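Local coordinates for uncharacterized protein (Vanderwaltozyma polyspora, PDB 5THE), which probably binds RNA, being the C-terminal lobe of a budding yeast Argonaute, with a Piwi domain of the RNase H clan, at residues T72-N85 with L113-N127. Numbering follows the deposited sequence.
Sequences TPAKQVNLRAIFIN and LGVDFNVSGKPILIN
A parallel beta-alpha-beta crossover brings strand 77-85 against strand 117-118, where Val77 and Leu79 pack against Phe117. Leu79 CD2 sits over one face of the phenyl ring, 4.2 Å from its centroid, in a CH-pi contact, while Val77 CG1 reaches Phe117 CE1 at 3.7 Å. Leu79 CD2 also lies beside Val119 CG1 (3.7 Å), the side chain turned there by a chi1 of -178° that sets CG opposite the backbone N; helix 95-111, the crossover helix, covers Leu79 through Met103 and Phe106. The backbone ladder runs from Val77 N to Asp116 O (3.0 Å), then through Asn118 N to Val77 O and Leu79 N to Asn118 O. In this parallel sheet, strand 185-191 pairs with the other edge of 77-85. Between Asn78 and Ile82 the register slips by two residues. A water bridges the two segments there, accepting from Ala81 N and donating to Gly121 O. Arg80, bent at chi2 and chi3, curls its guanidinium over Gly121 CA and gives NH2 to Lys122 O (3.0 Å), close to the guanidinium plane. Pairing resumes with Ile124 N on Ala81 O and Phe83 N on Ile124 O. Phe83 CD1 then meets Leu125 CD1 at 3.5 Å, and Trp220 packs edge-to-face with the Phe83 ring.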
ATOM      1  N   THR A  72      -7.093  13.620  11.337  1.00 30.76           N
ATOM      2  CA  THR A  72      -8.204  12.756  11.704  1.00 28.70           C
ATOM      3  C   THR A  72      -9.506  13.470  11.379  1.00 34.35           C
ATOM      4  O   THR A  72      -9.504  14.664  11.063  1.00 32.13           O
ATOM      5  CB  THR A  72      -8.118  12.418  13.197  1.00 31.90           C
ATOM      6  OG1 THR A  72      -8.044  13.629  13.956  1.00 35.90           O
ATOM      7  CG2 THR A  72      -6.884  11.569  13.474  1.00 29.93           C
ATOM      8  N   PRO A  73     -10.648  12.768  11.433  1.00 32.29           N
ATOM      9  CA  PRO A  73     -11.920  13.448  11.147  1.00 33.27           C
ATOM     10  C   PRO A  73     -12.154  14.604  12.108  1.00 29.93           C
ATOM     11  O   PRO A  73     -11.898  14.506  13.313  1.00 30.79           O
ATOM     12  CB  PRO A  73     -12.966  12.345  11.337  1.00 36.79           C
ATOM     13  CG  PRO A  73     -12.210  11.072  11.140  1.00 37.25           C
ATOM     14  CD  PRO A  73     -10.865  11.338  11.728  1.00 34.64           C
ATOM     15  N   ALA A  74     -12.634  15.716  11.558  1.00 37.16           N
ATOM     16  CA  ALA A  74     -12.913  16.875  12.398  1.00 42.16           C
ATOM     17  C   ALA A  74     -14.143  16.651  13.268  1.00 41.14           C
ATOM     18  O   ALA A  74     -14.235  17.202  14.366  1.00 47.12           O
ATOM     19  CB  ALA A  74     -13.085  18.115  11.528  1.00 43.36           C
ATOM     20  N   LYS A  75     -15.069  15.816  12.813  1.00 39.52           N
ATOM     21  CA  LYS A  75     -16.298  15.500  13.524  1.00 40.70           C
ATOM     22  C   LYS A  75     -16.251  14.064  14.038  1.00 39.92           C
ATOM     23  O   LYS A  75     -15.634  13.189  13.420  1.00 34.66           O
ATOM     24  CB  LYS A  75     -17.498  15.662  12.589  1.00 45.69           C
ATOM     25  CG  LYS A  75     -17.598  17.032  11.974  1.00 65.77           C
ATOM     26  CD  LYS A  75     -18.461  17.914  12.878  1.00 69.43           C
ATOM     27  CE  LYS A  75     -19.954  17.558  12.831  1.00 77.79           C
ATOM     28  NZ  LYS A  75     -20.615  17.649  14.189  1.00 81.50           N
ATOM     29  N   GLN A  76     -16.954  13.820  15.142  1.00 33.55           N
ATOM     30  CA  GLN A  76     -17.124  12.462  15.633  1.00 34.42           C
ATOM     31  C   GLN A  76     -17.774  11.587  14.569  1.00 34.12           C
ATOM     32  O   GLN A  76     -18.705  12.010  13.877  1.00 34.61           O
ATOM     33  CB  GLN A  76     -17.979  12.460  16.894  1.00 36.25           C
ATOM     34  CG  GLN A  76     -17.891  11.151  17.643  1.00 41.34           C
ATOM     35  CD  GLN A  76     -18.774  11.138  18.855  1.00 41.77           C
ATOM     36  OE1 GLN A  76     -19.988  11.302  18.747  1.00 44.50           O
ATOM     37  NE2 GLN A  76     -18.172  10.958  20.024  1.00 33.21           N
ATOM     38  N   VAL A  77     -17.252  10.370  14.418  1.00 30.57           N
ATOM     39  CA  VAL A  77     -17.751   9.400  13.447  1.00 29.41           C
ATOM     40  C   VAL A  77     -18.518   8.322  14.195  1.00 27.71           C
ATOM     41  O   VAL A  77     -18.091   7.877  15.267  1.00 28.89           O
ATOM     42  CB  VAL A  77     -16.590   8.784  12.638  1.00 32.29           C
ATOM     43  CG1 VAL A  77     -17.097   7.770  11.636  1.00 26.94           C
ATOM     44  CG2 VAL A  77     -15.769   9.880  11.942  1.00 36.34           C
ATOM     45  N   ASN A  78     -19.645   7.892  13.637  1.00 25.45           N
ATOM     46  CA  ASN A  78     -20.376   6.771  14.217  1.00 27.49           C
ATOM     47  C   ASN A  78     -19.726   5.463  13.790  1.00 26.21           C
ATOM     48  O   ASN A  78     -19.410   5.271  12.610  1.00 31.13           O
ATOM     49  CB  ASN A  78     -21.842   6.784  13.785  1.00 28.96           C
ATOM     50  CG  ASN A  78     -22.566   8.032  14.242  1.00 30.94           C
ATOM     51  OD1 ASN A  78     -22.638   8.310  15.431  1.00 31.74           O
ATOM     52  ND2 ASN A  78     -23.096   8.791  13.298  1.00 31.23           N
ATOM     53  N   LEU A  79     -19.550   4.560  14.742  1.00 22.60           N
ATOM     54  CA  LEU A  79     -18.906   3.269  14.505  1.00 27.31           C
ATOM     55  C   LEU A  79     -19.919   2.184  14.845  1.00 28.89           C
ATOM     56  O   LEU A  79     -20.284   2.023  16.012  1.00 33.03           O
ATOM     57  CB  LEU A  79     -17.636   3.120  15.346  1.00 28.43           C
ATOM     58  CG  LEU A  79     -16.839   1.825  15.139  1.00 30.68           C
ATOM     59  CD1 LEU A  79     -16.334   1.750  13.716  1.00 30.68           C
ATOM     60  CD2 LEU A  79     -15.675   1.722  16.108  1.00 31.15           C
ATOM     61  N   ARG A  80     -20.373   1.448  13.831  1.00 26.49           N
ATOM     62  CA  ARG A  80     -21.403   0.426  13.988  1.00 29.88           C
ATOM     63  C   ARG A  80     -20.773  -0.951  13.837  1.00 27.94           C
ATOM     64  O   ARG A  80     -20.223  -1.273  12.778  1.00 29.03           O
ATOM     65  CB  ARG A  80     -22.521   0.585  12.959  1.00 28.02           C
ATOM     66  CG  ARG A  80     -23.421   1.783  13.171  1.00 53.03           C
ATOM     67  CD  ARG A  80     -23.978   1.845  14.584  1.00 67.19           C
ATOM     68  NE  ARG A  80     -24.844   0.715  14.923  1.00 74.98           N
ATOM     69  CZ  ARG A  80     -26.095   0.568  14.493  1.00 78.71           C
ATOM     70  NH1 ARG A  80     -26.631   1.470  13.677  1.00 79.14           N
ATOM     71  NH2 ARG A  80     -26.809  -0.486  14.876  1.00 78.64           N
ATOM     72  N   ALA A  81     -20.863  -1.758  14.884  1.00 22.81           N
ATOM     73  CA  ALA A  81     -20.361  -3.116  14.831  1.00 25.10           C
ATOM     74  C   ALA A  81     -21.427  -4.030  14.237  1.00 25.65           C
ATOM     75  O   ALA A  81     -22.600  -3.965  14.615  1.00 26.99           O
ATOM     76  CB  ALA A  81     -19.962  -3.589  16.229  1.00 27.33           C
ATOM     77  N   ILE A  82     -21.022  -4.871  13.299  1.00 23.05           N
ATOM     78  CA  ILE A  82     -21.882  -5.903  12.736  1.00 26.45           C
ATOM     79  C   ILE A  82     -21.165  -7.224  12.951  1.00 26.53           C
ATOM     80  O   ILE A  82     -20.096  -7.460  12.376  1.00 24.30           O
ATOM     81  CB  ILE A  82     -22.181  -5.664  11.251  1.00 24.74           C
ATOM     82  CG1 ILE A  82     -22.920  -4.331  11.067  1.00 25.97           C
ATOM     83  CG2 ILE A  82     -22.982  -6.847  10.665  1.00 18.70           C
ATOM     84  CD1 ILE A  82     -23.234  -4.001   9.604  1.00 25.83           C
ATOM     85  N   PHE A  83     -21.728  -8.068  13.806  1.00 29.74           N
ATOM     86  CA  PHE A  83     -21.129  -9.360  14.108  1.00 26.23           C
ATOM     87  C   PHE A  83     -21.555 -10.351  13.032  1.00 24.48           C
ATOM     88  O   PHE A  83     -22.738 -10.685  12.911  1.00 27.59           O
ATOM     89  CB  PHE A  83     -21.547  -9.834  15.499  1.00 25.65           C
ATOM     90  CG  PHE A  83     -20.757 -11.008  16.003  1.00 26.53           C
ATOM     91  CD1 PHE A  83     -21.130 -12.304  15.687  1.00 31.01           C
ATOM     92  CD2 PHE A  83     -19.642 -10.817  16.795  1.00 28.29           C
ATOM     93  CE1 PHE A  83     -20.400 -13.390  16.142  1.00 27.45           C
ATOM     94  CE2 PHE A  83     -18.910 -11.901  17.260  1.00 23.22           C
ATOM     95  CZ  PHE A  83     -19.290 -13.186  16.927  1.00 26.75           C
ATOM     96  N   ILE A  84     -20.595 -10.809  12.237  1.00 28.09           N
ATOM     97  CA  ILE A  84     -20.860 -11.781  11.185  1.00 25.51           C
ATOM     98  C   ILE A  84     -20.634 -13.154  11.809  1.00 32.54           C
ATOM     99  O   ILE A  84     -19.497 -13.563  12.054  1.00 24.74           O
ATOM    100  CB  ILE A  84     -19.974 -11.550   9.963  1.00 23.49           C
ATOM    101  CG1 ILE A  84     -20.170 -10.113   9.439  1.00 21.98           C
ATOM    102  CG2 ILE A  84     -20.291 -12.594   8.878  1.00 24.31           C
ATOM    103  CD1 ILE A  84     -21.590  -9.799   8.858  1.00 18.28           C
ATOM    104  N   ASN A  85     -21.727 -13.853  12.110  1.00 25.86           N
ATOM    105  CA  ASN A  85     -21.624 -15.154  12.760  1.00 28.06           C
ATOM    106  C   ASN A  85     -21.427 -16.216  11.680  1.00 27.36           C
ATOM    107  O   ASN A  85     -22.370 -16.874  11.232  1.00 24.02           O
ATOM    108  CB  ASN A  85     -22.867 -15.426  13.595  1.00 29.82           C
ATOM    109  CG  ASN A  85     -22.773 -16.737  14.337  1.00 34.01           C
ATOM    110  OD1 ASN A  85     -21.694 -17.120  14.769  1.00 27.77           O
ATOM    111  ND2 ASN A  85     -23.899 -17.432  14.492  1.00 27.31           N
ATOM    112  N   LEU A 113      -5.308   8.741  19.920  1.00 31.25           N
ATOM    113  CA  LEU A 113      -4.590   8.999  18.681  1.00 32.27           C
ATOM    114  C   LEU A 113      -5.237  10.099  17.851  1.00 31.39           C
ATOM    115  O   LEU A 113      -4.664  10.506  16.834  1.00 32.20           O
ATOM    116  CB  LEU A 113      -4.497   7.702  17.857  1.00 26.40           C
ATOM    117  CG  LEU A 113      -3.833   6.556  18.629  1.00 32.96           C
ATOM    118  CD1 LEU A 113      -4.090   5.209  17.982  1.00 32.17           C
ATOM    119  CD2 LEU A 113      -2.338   6.814  18.748  1.00 35.18           C
ATOM    120  N   GLY A 114      -6.415  10.572  18.253  1.00 30.19           N
ATOM    121  CA  GLY A 114      -7.112  11.647  17.574  1.00 33.54           C
ATOM    122  C   GLY A 114      -8.362  11.230  16.831  1.00 33.15           C
ATOM    123  O   GLY A 114      -8.990  12.080  16.188  1.00 31.81           O
ATOM    124  N   VAL A 115      -8.746   9.958  16.884  1.00 31.60           N
ATOM    125  CA  VAL A 115      -9.924   9.469  16.184  1.00 31.99           C
ATOM    126  C   VAL A 115     -11.051   9.340  17.194  1.00 33.57           C
ATOM    127  O   VAL A 115     -10.950   8.575  18.163  1.00 30.36           O
ATOM    128  CB  VAL A 115      -9.652   8.123  15.499  1.00 30.10           C
ATOM    129  CG1 VAL A 115     -10.859   7.710  14.689  1.00 26.52           C
ATOM    130  CG2 VAL A 115      -8.393   8.221  14.648  1.00 28.53           C
ATOM    131  N   ASP A 116     -12.125  10.073  16.958  1.00 31.34           N
ATOM    132  CA  ASP A 116     -13.254  10.155  17.875  1.00 36.41           C
ATOM    133  C   ASP A 116     -14.416   9.382  17.255  1.00 32.23           C
ATOM    134  O   ASP A 116     -15.012   9.831  16.267  1.00 28.83           O
ATOM    135  CB  ASP A 116     -13.604  11.622  18.141  1.00 37.55           C
ATOM    136  CG  ASP A 116     -14.744  11.795  19.127  1.00 47.43           C
ATOM    137  OD1 ASP A 116     -14.991  10.876  19.941  1.00 50.03           O
ATOM    138  OD2 ASP A 116     -15.385  12.872  19.087  1.00 50.11           O
ATOM    139  N   PHE A 117     -14.703   8.210  17.807  1.00 30.12           N
ATOM    140  CA  PHE A 117     -15.820   7.384  17.372  1.00 29.88           C
ATOM    141  C   PHE A 117     -16.945   7.437  18.391  1.00 32.63           C
ATOM    142  O   PHE A 117     -16.710   7.511  19.600  1.00 30.73           O
ATOM    143  CB  PHE A 117     -15.417   5.917  17.188  1.00 25.17           C
ATOM    144  CG  PHE A 117     -14.724   5.633  15.892  1.00 29.16           C
ATOM    145  CD1 PHE A 117     -15.366   5.853  14.686  1.00 30.33           C
ATOM    146  CD2 PHE A 117     -13.442   5.126  15.878  1.00 29.26           C
ATOM    147  CE1 PHE A 117     -14.731   5.584  13.494  1.00 31.98           C
ATOM    148  CE2 PHE A 117     -12.800   4.854  14.684  1.00 30.41           C
ATOM    149  CZ  PHE A 117     -13.439   5.088  13.495  1.00 26.86           C
ATOM    150  N   ASN A 118     -18.170   7.377  17.882  1.00 29.51           N
ATOM    151  CA  ASN A 118     -19.367   7.167  18.682  1.00 28.86           C
ATOM    152  C   ASN A 118     -19.766   5.708  18.471  1.00 24.42           C
ATOM    153  O   ASN A 118     -20.082   5.312  17.346  1.00 31.53           O
ATOM    154  CB  ASN A 118     -20.461   8.145  18.236  1.00 33.46           C
ATOM    155  CG  ASN A 118     -21.824   7.875  18.872  1.00 45.42           C
ATOM    156  OD1 ASN A 118     -21.981   7.029  19.753  1.00 43.79           O
ATOM    157  ND2 ASN A 118     -22.821   8.614  18.414  1.00 53.09           N
ATOM    158  N   VAL A 119     -19.713   4.905  19.535  1.00 28.31           N
ATOM    159  CA  VAL A 119     -19.998   3.472  19.423  1.00 38.44           C
ATOM    160  C   VAL A 119     -21.278   3.136  20.176  1.00 44.47           C
ATOM    161  O   VAL A 119     -21.439   2.016  20.677  1.00 46.87           O
ATOM    162  CB  VAL A 119     -18.838   2.606  19.953  1.00 36.43           C
ATOM    163  CG1 VAL A 119     -17.583   2.807  19.122  1.00 37.07           C
ATOM    164  CG2 VAL A 119     -18.563   2.926  21.415  1.00 36.13           C
ATOM    165  N   SER A 120     -22.191   4.102  20.267  1.00 38.82           N
ATOM    166  CA  SER A 120     -23.410   3.896  21.040  1.00 41.35           C
ATOM    167  C   SER A 120     -24.419   3.018  20.305  1.00 38.06           C
ATOM    168  O   SER A 120     -25.216   2.330  20.950  1.00 40.66           O
ATOM    169  CB  SER A 120     -24.033   5.247  21.403  1.00 43.10           C
ATOM    170  OG  SER A 120     -24.374   5.979  20.242  1.00 42.52           O
ATOM    171  N   GLY A 121     -24.399   3.010  18.972  1.00 36.18           N
ATOM    172  CA  GLY A 121     -25.255   2.099  18.238  1.00 39.42           C
ATOM    173  C   GLY A 121     -25.030   0.659  18.664  1.00 44.19           C
ATOM    174  O   GLY A 121     -23.887   0.192  18.692  1.00 42.42           O
ATOM    175  N   LYS A 122     -26.101  -0.045  19.019  1.00 38.42           N
ATOM    176  CA  LYS A 122     -25.983  -1.424  19.471  1.00 34.94           C
ATOM    177  C   LYS A 122     -25.406  -2.307  18.360  1.00 37.11           C
ATOM    178  O   LYS A 122     -25.799  -2.174  17.194  1.00 35.69           O
ATOM    179  CB  LYS A 122     -27.355  -1.954  19.895  1.00 41.55           C
ATOM    180  CG  LYS A 122     -27.331  -3.325  20.540  1.00 47.50           C
ATOM    181  CD  LYS A 122     -26.620  -3.281  21.895  1.00 53.70           C
ATOM    182  CE  LYS A 122     -26.580  -4.664  22.545  1.00 57.39           C
ATOM    183  NZ  LYS A 122     -25.827  -4.680  23.834  1.00 55.26           N
ATOM    184  N   PRO A 123     -24.476  -3.211  18.681  1.00 33.65           N
ATOM    185  CA  PRO A 123     -23.982  -4.158  17.672  1.00 37.56           C
ATOM    186  C   PRO A 123     -25.097  -5.017  17.088  1.00 38.01           C
ATOM    187  O   PRO A 123     -26.048  -5.402  17.770  1.00 36.75           O
ATOM    188  CB  PRO A 123     -22.978  -5.016  18.453  1.00 34.77           C
ATOM    189  CG  PRO A 123     -22.474  -4.099  19.519  1.00 33.82           C
ATOM    190  CD  PRO A 123     -23.677  -3.256  19.916  1.00 33.55           C
ATOM    191  N   ILE A 124     -24.954  -5.337  15.809  1.00 38.38           N
ATOM    192  CA  ILE A 124     -25.965  -6.078  15.063  1.00 33.53           C
ATOM    193  C   ILE A 124     -25.421  -7.456  14.730  1.00 31.82           C
ATOM    194  O   ILE A 124     -24.299  -7.586  14.223  1.00 31.55           O
ATOM    195  CB  ILE A 124     -26.371  -5.327  13.790  1.00 32.93           C
ATOM    196  CG1 ILE A 124     -27.063  -4.019  14.173  1.00 37.74           C
ATOM    197  CG2 ILE A 124     -27.228  -6.220  12.907  1.00 32.52           C
ATOM    198  CD1 ILE A 124     -27.337  -3.141  13.001  1.00 45.72           C
ATOM    199  N   LEU A 125     -26.221  -8.480  15.002  1.00 29.66           N
ATOM    200  CA  LEU A 125     -25.852  -9.861  14.745  1.00 31.58           C
ATOM    201  C   LEU A 125     -26.442 -10.304  13.414  1.00 31.21           C
ATOM    202  O   LEU A 125     -27.643 -10.142  13.175  1.00 38.26           O
ATOM    203  CB  LEU A 125     -26.340 -10.770  15.878  1.00 28.71           C
ATOM    204  CG  LEU A 125     -26.114 -12.273  15.668  1.00 33.79           C
ATOM    205  CD1 LEU A 125     -24.635 -12.584  15.584  1.00 31.07           C
ATOM    206  CD2 LEU A 125     -26.752 -13.098  16.792  1.00 30.66           C
ATOM    207  N   ILE A 126     -25.599 -10.851  12.547  1.00 28.41           N
ATOM    208  CA  ILE A 126     -26.033 -11.390  11.260  1.00 28.57           C
ATOM    209  C   ILE A 126     -25.669 -12.868  11.198  1.00 30.41           C
ATOM    210  O   ILE A 126     -24.483 -13.230  11.237  1.00 29.61           O
ATOM    211  CB  ILE A 126     -25.420 -10.616  10.085  1.00 30.53           C
ATOM    212  CG1 ILE A 126     -26.002  -9.200  10.051  1.00 31.61           C
ATOM    213  CG2 ILE A 126     -25.642 -11.368   8.780  1.00 23.11           C
ATOM    214  CD1 ILE A 126     -25.996  -8.559   8.700  1.00 38.73           C
ATOM    215  N   ASN A 127     -26.682 -13.721  11.092  1.00 33.07           N
ATOM    216  CA  ASN A 127     -26.491 -15.156  10.963  1.00 29.53           C
ATOM    217  C   ASN A 127     -26.582 -15.559   9.501  1.00 30.74           C
ATOM    218  O   ASN A 127     -27.153 -14.841   8.682  1.00 30.12           O
ATOM    219  CB  ASN A 127     -27.543 -15.919  11.774  1.00 34.48           C
ATOM    220  CG  ASN A 127     -27.383 -15.718  13.255  1.00 36.09           C
ATOM    221  OD1 ASN A 127     -26.312 -15.954  13.805  1.00 35.90           O
ATOM    222  ND2 ASN A 127     -28.449 -15.274  13.917  1.00 36.34           N
TER
HETATM  223  O   HOH W   1     -11.512  12.108  14.800  1.00 45.11           O
HETATM  224  O   HOH W   2     -21.808  -0.777  17.228  1.00 35.76           O
HETATM  225  O   HOH W   3     -23.292 -14.928   9.384  1.00 31.75           O